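Local atomic coordinates of protein-glutamine gamma-glutamyltransferase (PDB entry 6G49), a protein that shows transglutaminase activity in vitro, cross-linking protein glutamine and lysine side chains through its periplasmic domain, and is critical for the viability of Pseudomonas aeruginosa. Residues I46-G50 against Q283-H287; F217-P223 against S240-Y246; W73-E79 against R262-Q268. All coordinates share one frame; numbering follows the deposited sequence.

Interaction 1: residues I46-G50 against Q283-H287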
# COMPACT_ATOMS: atom_id res chain seq x y z
N ILE A 46 -5.01 0.76 -11.00
CA ILE A 46 -5.00 1.95 -10.15
C ILE A 46 -4.88 3.20 -11.03
O ILE A 46 -5.40 4.26 -10.67
CB ILE A 46 -3.93 1.90 -9.03
CG1 ILE A 46 -4.04 0.60 -8.26
CG2 ILE A 46 -4.09 3.12 -8.12
CD1 ILE A 46 -5.42 0.35 -7.73
N ALA A 47 -4.21 3.07 -12.16
CA ALA A 47 -4.10 4.15 -13.13
C ALA A 47 -5.51 4.55 -13.58
O ALA A 47 -5.84 5.74 -13.80
CB ALA A 47 -3.20 3.73 -14.25
N GLU A 48 -6.41 3.56 -13.74
CA GLU A 48 -7.80 3.91 -14.10
C GLU A 48 -8.43 4.83 -13.02
O GLU A 48 -9.11 5.80 -13.34
CB GLU A 48 -8.60 2.64 -14.42
CG GLU A 48 -10.08 2.95 -14.61
CD GLU A 48 -10.93 1.88 -15.26
OE1 GLU A 48 -10.36 0.90 -15.78
OE2 GLU A 48 -12.19 2.03 -15.25
N LEU A 49 -8.18 4.60 -11.71
CA LEU A 49 -8.59 5.53 -10.65
C LEU A 49 -7.85 6.87 -10.70
O LEU A 49 -8.39 7.91 -10.26
CB LEU A 49 -8.42 4.93 -9.23
CG LEU A 49 -9.38 3.80 -8.84
CD1 LEU A 49 -8.98 3.21 -7.46
CD2 LEU A 49 -10.86 4.23 -8.78
N GLY A 50 -6.61 6.85 -11.15
CA GLY A 50 -5.81 8.03 -11.33
C GLY A 50 -6.48 9.04 -12.25
O GLY A 50 -6.05 10.21 -12.27
N GLN A 283 -10.37 10.11 -5.88
CA GLN A 283 -9.98 8.80 -6.41
C GLN A 283 -8.62 8.91 -7.08
O GLN A 283 -7.84 7.90 -7.10
CB GLN A 283 -11.05 8.22 -7.35
CG GLN A 283 -12.35 7.86 -6.68
CD GLN A 283 -12.25 6.90 -5.52
OE1 GLN A 283 -11.23 6.21 -5.39
NE2 GLN A 283 -13.33 6.80 -4.75
N PHE A 284 -8.22 10.06 -7.65
CA PHE A 284 -6.94 10.19 -8.29
C PHE A 284 -5.77 10.04 -7.32
O PHE A 284 -4.60 9.90 -7.80
CB PHE A 284 -6.82 11.46 -9.15
CG PHE A 284 -7.03 12.79 -8.44
CD1 PHE A 284 -6.21 13.26 -7.45
CD2 PHE A 284 -8.14 13.57 -8.78
CE1 PHE A 284 -6.43 14.48 -6.84
CE2 PHE A 284 -8.37 14.80 -8.15
CZ PHE A 284 -7.52 15.24 -7.18
N ASP A 285 -6.03 10.13 -6.02
CA ASP A 285 -5.02 9.93 -4.99
C ASP A 285 -4.84 8.43 -4.67
O ASP A 285 -4.03 8.10 -3.76
CB ASP A 285 -5.37 10.68 -3.73
CG ASP A 285 -5.33 12.20 -3.89
OD1 ASP A 285 -4.41 12.66 -4.59
OD2 ASP A 285 -6.27 12.87 -3.43
N ALA A 286 -5.54 7.53 -5.35
CA ALA A 286 -5.42 6.07 -5.10
C ALA A 286 -3.96 5.67 -5.33
O ALA A 286 -3.27 6.16 -6.25
CB ALA A 286 -6.34 5.27 -5.96
N HIS A 287 -3.46 4.81 -4.44
CA HIS A 287 -2.04 4.49 -4.42
C HIS A 287 -1.85 3.08 -3.89
O HIS A 287 -2.67 2.56 -3.19
CB HIS A 287 -1.31 5.53 -3.58
CG HIS A 287 0.15 5.60 -3.77
ND1 HIS A 287 0.66 5.80 -5.03
CD2 HIS A 287 1.18 5.50 -2.91
CE1 HIS A 287 2.00 5.84 -4.92
NE2 HIS A 287 2.36 5.63 -3.63
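Gln283 meets Leu49 first: its side chain, bent at chi2 (-55°), brings OE1 to 3.9 Å from Leu49 CD2. The amide oxygen finds its polar partner in Tyr267 OH, so toward the leucine it makes van der Waals contact alone. One residue on, the backbone closes in: Phe284 CA sends its hydrogen to Leu49 O, with CA and O 3.3 Å apart, and Phe284 CB rests against Gly50 O at 3.4 Å while the ring leads away to pack near His282. The chain then leaves its 3-10 turn, with Ala286 N bonded back to Gln283 O. The methyl of Ala286 carries most of the apolar contact, lying 3.7 Å from Leu49 CD1 and 3.8 Å from Ile46 CG2, between two side chains one helical turn apart. Ile46 CG2 also reaches Ala286 O at 3.7 Å. His287, probably a catalytic residue, points its CB away from the helix, and its NE2 bonds to Asp303 OD2. The contact is buried packing: the short helix 45-50 covers the turn that enters strand 286-294, with Ile46 also lying on Cys243 and Ala244 of helix 243-256 and strand 267-268 running beside Ala286 and His287.

Interaction 2: residues F217-P223 against S240-Y246; sequences FAYTLKP and SGFCAHY
Ala218 and Tyr219 pair in parallel with Ser240 and Gly241, held by Gly241 N to Ala218 O at 3.0 Å and Thr220 N to Gly241 O at 2.9 Å. Ala218 O takes a second bond, from Tyr246 OH at 2.6 Å; the hydroxyl stands above the carbonyl plane, on the face opposite the one Gly241 N approaches. Two donors thus grip one oxygen, and the Tyr246 side chain ties the first turn of helix 243-256 to the strand. Phe217 slides past Tyr246 in the opposite direction, its CB 3.2 Å from the same hydroxyl and the ring planes oblique. On the Tyr219 side of the strands, CG anti to the backbone N (chi1 -163°) carries the Tyr219 ring across to Phe242. The two rings are near parallel, planes at 26°, but slid apart, with Tyr219 OH over the rim of one Phe242 face. Leu221 CD2 sits over the opposite face, 3.8 Å from the ring centroid, in a CH-pi contact, which gives the Phe242 ring a neighbour on each face. Further along, Pro223 CG packs on His245 CE1. Tyr219 OH also touches Cys243 CB at 3.3 Å. Phe242 is the N-cap residue of the helix that Cys243 begins, and Cys243 is probably the nucleophile. The strands and helix 230-238 make a beta-alpha-beta unit, and a cysteine at the N-terminal end of a helix, next to a histidine on a strand, here His287, is characteristic of the papain-like transglutaminase core.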
# COMPACT_ATOMS: atom_id res chain seq x y z
N PHE A 217 13.17 4.61 -15.22
CA PHE A 217 11.76 4.30 -14.98
C PHE A 217 10.92 5.56 -15.17
O PHE A 217 11.29 6.68 -14.77
CB PHE A 217 11.62 3.72 -13.56
CG PHE A 217 11.97 2.26 -13.46
CD1 PHE A 217 11.00 1.28 -13.72
CD2 PHE A 217 13.23 1.85 -13.08
CE1 PHE A 217 11.32 -0.06 -13.65
CE2 PHE A 217 13.56 0.51 -13.03
CZ PHE A 217 12.59 -0.45 -13.32
N ALA A 218 9.75 5.35 -15.72
CA ALA A 218 8.72 6.30 -15.94
C ALA A 218 7.52 5.97 -15.05
O ALA A 218 7.08 4.78 -14.95
CB ALA A 218 8.30 6.32 -17.40
N TYR A 219 6.93 7.03 -14.50
CA TYR A 219 5.71 6.99 -13.71
C TYR A 219 4.64 7.65 -14.59
O TYR A 219 4.73 8.83 -14.87
CB TYR A 219 5.87 7.75 -12.41
CG TYR A 219 4.81 7.40 -11.41
CD1 TYR A 219 4.71 6.11 -10.93
CD2 TYR A 219 3.90 8.33 -10.95
CE1 TYR A 219 3.75 5.76 -10.03
CE2 TYR A 219 2.93 7.99 -10.04
CZ TYR A 219 2.86 6.69 -9.58
OH TYR A 219 1.92 6.31 -8.68
N THR A 220 3.65 6.89 -15.02
CA THR A 220 2.66 7.37 -16.00
C THR A 220 1.27 6.76 -15.70
O THR A 220 1.17 5.59 -15.32
CB THR A 220 3.14 7.07 -17.43
OG1 THR A 220 2.12 7.43 -18.36
CG2 THR A 220 3.45 5.61 -17.67
N LEU A 221 0.24 7.52 -16.04
CA LEU A 221 -1.13 7.09 -15.97
C LEU A 221 -1.50 6.29 -17.22
O LEU A 221 -2.59 5.79 -17.26
CB LEU A 221 -2.01 8.32 -15.83
CG LEU A 221 -2.10 8.88 -14.42
CD1 LEU A 221 -2.73 10.26 -14.38
CD2 LEU A 221 -2.90 7.93 -13.53
N LYS A 222 -0.60 6.20 -18.21
CA LYS A 222 -0.84 5.46 -19.42
C LYS A 222 0.33 4.55 -19.67
O LYS A 222 1.05 4.67 -20.64
CB LYS A 222 -1.14 6.43 -20.58
CG LYS A 222 -2.52 7.06 -20.51
CD LYS A 222 -3.17 7.34 -21.86
CE LYS A 222 -4.66 7.05 -21.89
NZ LYS A 222 -5.38 7.65 -20.73
N PRO A 223 0.54 3.56 -18.77
CA PRO A 223 1.61 2.61 -18.95
C PRO A 223 1.42 1.71 -20.16
O PRO A 223 0.31 1.32 -20.50
CB PRO A 223 1.57 1.72 -17.71
CG PRO A 223 0.22 1.96 -17.09
CD PRO A 223 -0.33 3.27 -17.62
N SER A 240 8.09 1.25 -17.31
CA SER A 240 7.08 2.28 -17.32
C SER A 240 5.80 1.76 -16.70
O SER A 240 5.30 0.69 -17.13
CB SER A 240 6.81 2.77 -18.74
OG SER A 240 5.78 3.75 -18.74
N GLY A 241 5.25 2.49 -15.77
CA GLY A 241 4.03 2.04 -15.09
C GLY A 241 3.46 3.06 -14.14
O GLY A 241 4.00 4.18 -13.96
N PHE A 242 2.39 2.68 -13.43
CA PHE A 242 1.84 3.43 -12.37
C PHE A 242 2.08 2.67 -11.06
O PHE A 242 2.88 1.74 -11.03
CB PHE A 242 0.37 3.77 -12.67
CG PHE A 242 -0.22 4.88 -11.86
CD1 PHE A 242 0.31 6.18 -11.94
CD2 PHE A 242 -1.33 4.70 -11.03
CE1 PHE A 242 -0.27 7.20 -11.22
CE2 PHE A 242 -1.88 5.75 -10.31
CZ PHE A 242 -1.31 7.00 -10.38
N CYS A 243 1.48 3.11 -9.96
CA CYS A 243 1.95 2.62 -8.63
C CYS A 243 1.80 1.10 -8.52
O CYS A 243 2.65 0.51 -7.86
CB CYS A 243 1.23 3.29 -7.48
SG CYS A 243 -0.56 3.23 -7.62
N ALA A 244 0.79 0.49 -9.12
CA ALA A 244 0.62 -0.99 -8.95
C ALA A 244 1.74 -1.77 -9.65
O ALA A 244 2.15 -2.82 -9.18
CB ALA A 244 -0.67 -1.46 -9.50
N HIS A 245 2.27 -1.26 -10.78
CA HIS A 245 3.45 -1.86 -11.40
C HIS A 245 4.61 -1.89 -10.42
O HIS A 245 5.31 -2.93 -10.24
CB HIS A 245 3.89 -1.11 -12.69
CG HIS A 245 2.90 -1.15 -13.78
ND1 HIS A 245 1.79 -0.35 -13.79
CD2 HIS A 245 2.89 -1.90 -14.89
CE1 HIS A 245 1.10 -0.62 -14.89
NE2 HIS A 245 1.76 -1.54 -15.60
N TYR A 246 4.92 -0.76 -9.76
CA TYR A 246 6.07 -0.65 -8.92
C TYR A 246 5.88 -1.48 -7.64
O TYR A 246 6.75 -2.20 -7.23
CB TYR A 246 6.35 0.82 -8.53
CG TYR A 246 6.88 1.61 -9.71
CD1 TYR A 246 6.03 2.24 -10.60
CD2 TYR A 246 8.23 1.67 -9.94
CE1 TYR A 246 6.50 2.86 -11.74
CE2 TYR A 246 8.72 2.32 -11.06
CZ TYR A 246 7.87 2.92 -11.94
OH TYR A 246 8.42 3.56 -13.04

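Interaction 3: residues W73-E79 against R262-Q268; sequences WRALTME and RVVAGYQ
Trp73 and Tyr267 pair at one end of an antiparallel ladder interrupted by a classic beta bulge, in which Ala75 N and Leu76 N both bond to Ala265 O. At the other end stands Arg262. Its CB lies 3.8 Å from Met78 O and as far from Glu79 CG. CG, between backbone N and carbonyl carbon (chi1 56°), starts an extended chain that runs beside Glu79 and points the same way. CD packs 3.6 Å from Glu79 CG, and NE passes Thr77 CG2 at 3.9 Å while bonding Glu291. Glu79 is itself steadied by Arg175 and Gln91 at OE1, while OE2 accepts from Asn176 ND2. Arg74, in one of its two conformers, crosses Val264 at about a right angle, laying a guanidinium face over CG1, and its NH2 shares Glu291 with Arg262; this common carboxylate would offset their like charges. Leu76 CD2 meets the methyl of Ala265. The ladder joins strand 72-81 to strand 261-265, which pairs on with 286-294, and past the corner at Gly266 to strand 267-268. In the salt bridge at the tip, Arg262 NH1 stands 2.9 Å from Glu79 OE2, which lies near the guanidinium plane but is approached from above the carboxylate plane.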
# COMPACT_ATOMS: atom_id res chain seq x y z
N TRP A 73 -2.88 6.60 3.47
CA TRP A 73 -4.19 6.15 3.89
C TRP A 73 -4.39 4.67 3.53
O TRP A 73 -4.73 4.39 2.37
CB TRP A 73 -5.32 7.01 3.32
CG TRP A 73 -5.13 8.48 3.49
CD1 TRP A 73 -4.66 9.35 2.56
CD2 TRP A 73 -5.34 9.26 4.69
NE1 TRP A 73 -4.56 10.62 3.09
CE2 TRP A 73 -4.98 10.58 4.38
CE3 TRP A 73 -5.80 8.94 5.97
CZ2 TRP A 73 -5.06 11.60 5.33
CZ3 TRP A 73 -5.88 9.96 6.90
CH2 TRP A 73 -5.54 11.25 6.55
N ARG A 74 -4.11 3.77 4.47
CA ARG A 74 -4.28 2.33 4.21
C ARG A 74 -5.76 2.02 4.07
O ARG A 74 -6.60 2.46 4.87
CB ARG A 74 -3.71 1.39 5.28
CG ARG A 74 -3.87 -0.10 4.99
CD ARG A 74 -3.27 -1.03 6.06
NE ARG A 74 -1.88 -0.75 6.35
CZ ARG A 74 -0.92 -1.67 6.37
NH1 ARG A 74 -1.26 -2.96 6.32
NH2 ARG A 74 0.35 -1.30 6.42
N ALA A 75 -6.10 1.23 3.03
CA ALA A 75 -7.42 0.62 2.87
C ALA A 75 -7.37 -0.86 3.12
O ALA A 75 -8.14 -1.40 3.94
CB ALA A 75 -7.99 0.91 1.52
N LEU A 76 -6.49 -1.57 2.39
CA LEU A 76 -6.43 -3.03 2.54
C LEU A 76 -5.03 -3.47 2.12
O LEU A 76 -4.27 -2.72 1.56
CB LEU A 76 -7.49 -3.73 1.69
CG LEU A 76 -7.30 -3.74 0.19
CD1 LEU A 76 -8.05 -4.93 -0.41
CD2 LEU A 76 -7.78 -2.43 -0.45
N THR A 77 -4.72 -4.75 2.37
CA THR A 77 -3.54 -5.40 1.81
C THR A 77 -3.98 -6.48 0.85
O THR A 77 -5.07 -7.06 0.97
CB THR A 77 -2.54 -6.02 2.81
OG1 THR A 77 -3.01 -7.31 3.25
CG2 THR A 77 -2.25 -5.11 3.98
N MET A 78 -3.09 -6.73 -0.12
CA MET A 78 -3.26 -7.78 -1.11
C MET A 78 -2.06 -8.72 -1.00
O MET A 78 -0.94 -8.34 -1.28
CB MET A 78 -3.36 -7.14 -2.49
CG MET A 78 -4.61 -6.24 -2.60
SD MET A 78 -4.78 -5.55 -4.26
CE MET A 78 -6.11 -4.41 -3.94
N GLU A 79 -2.35 -9.94 -0.54
CA GLU A 79 -1.34 -10.93 -0.22
C GLU A 79 -1.24 -12.06 -1.23
O GLU A 79 -0.34 -12.91 -1.06
CB GLU A 79 -1.63 -11.49 1.18
CG GLU A 79 -1.35 -10.50 2.29
CD GLU A 79 -1.92 -10.90 3.64
OE1 GLU A 79 -3.12 -11.11 3.69
OE2 GLU A 79 -1.12 -10.97 4.60
N ARG A 262 3.98 -7.76 1.06
CA ARG A 262 2.63 -7.70 0.53
C ARG A 262 2.42 -6.28 -0.01
O ARG A 262 3.16 -5.36 0.34
CB ARG A 262 1.55 -8.12 1.54
CG ARG A 262 1.58 -7.32 2.83
CD ARG A 262 0.64 -7.92 3.86
NE ARG A 262 0.81 -7.27 5.15
CZ ARG A 262 0.59 -7.83 6.35
NH1 ARG A 262 0.14 -9.09 6.44
NH2 ARG A 262 0.81 -7.10 7.45
N VAL A 263 1.46 -6.20 -0.92
CA VAL A 263 1.05 -4.89 -1.45
C VAL A 263 0.02 -4.27 -0.52
O VAL A 263 -0.95 -4.93 -0.08
CB VAL A 263 0.51 -5.07 -2.89
CG1 VAL A 263 -0.16 -3.80 -3.40
CG2 VAL A 263 1.61 -5.55 -3.83
N VAL A 264 0.22 -2.99 -0.25
CA VAL A 264 -0.73 -2.19 0.53
C VAL A 264 -1.45 -1.27 -0.48
O VAL A 264 -0.78 -0.59 -1.25
CB VAL A 264 -0.03 -1.38 1.63
CG1 VAL A 264 -1.06 -0.70 2.53
CG2 VAL A 264 0.85 -2.27 2.50
N ALA A 265 -2.76 -1.24 -0.43
CA ALA A 265 -3.55 -0.40 -1.30
C ALA A 265 -4.33 0.61 -0.46
O ALA A 265 -4.80 0.31 0.63
CB ALA A 265 -4.52 -1.22 -2.09
N GLY A 266 -4.49 1.79 -1.01
CA GLY A 266 -5.23 2.87 -0.34
C GLY A 266 -5.10 4.14 -1.13
O GLY A 266 -5.26 4.14 -2.33
N TYR A 267 -4.81 5.24 -0.43
CA TYR A 267 -4.68 6.54 -1.05
C TYR A 267 -3.42 7.19 -0.46
O TYR A 267 -3.05 6.85 0.67
CB TYR A 267 -5.90 7.41 -0.75
CG TYR A 267 -7.18 6.87 -1.30
CD1 TYR A 267 -7.90 5.88 -0.64
CD2 TYR A 267 -7.59 7.25 -2.57
CE1 TYR A 267 -9.05 5.32 -1.20
CE2 TYR A 267 -8.72 6.69 -3.15
CZ TYR A 267 -9.43 5.71 -2.46
OH TYR A 267 -10.54 5.19 -3.04
N GLN A 268 -2.83 8.13 -1.20
CA GLN A 268 -1.70 8.86 -0.66
C GLN A 268 -1.95 10.35 -0.93
O GLN A 268 -2.10 10.70 -2.09
CB GLN A 268 -0.37 8.39 -1.24
CG GLN A 268 0.83 8.78 -0.41
CD GLN A 268 1.18 10.25 -0.38
OE1 GLN A 268 0.99 10.93 -1.36
NE2 GLN A 268 1.77 10.68 0.73

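Overall arrangement
From the N terminus, helix 45-50 opens the outermost loop, which interaction 1 closes when the chain reaches 283-287. Strand 72-81 follows, and its pairing with 262-268 in interaction 3 closes a second loop, wholly within the first. Interaction 2, between 217-223 and 240-246, closes the innermost and shortest one, so the three nest without crossing. Helix 243-256 leads from interaction 2 to the strand of interaction 3. Interactions 1 and 2 meet where Gly50 CA packs on Leu221 CD2, and interactions 1 and 3 where Asp285 O takes a backbone bond from Gln268 N. Interactions 1 and 3 thereby tie the N-terminal region to the transglutaminase-like part.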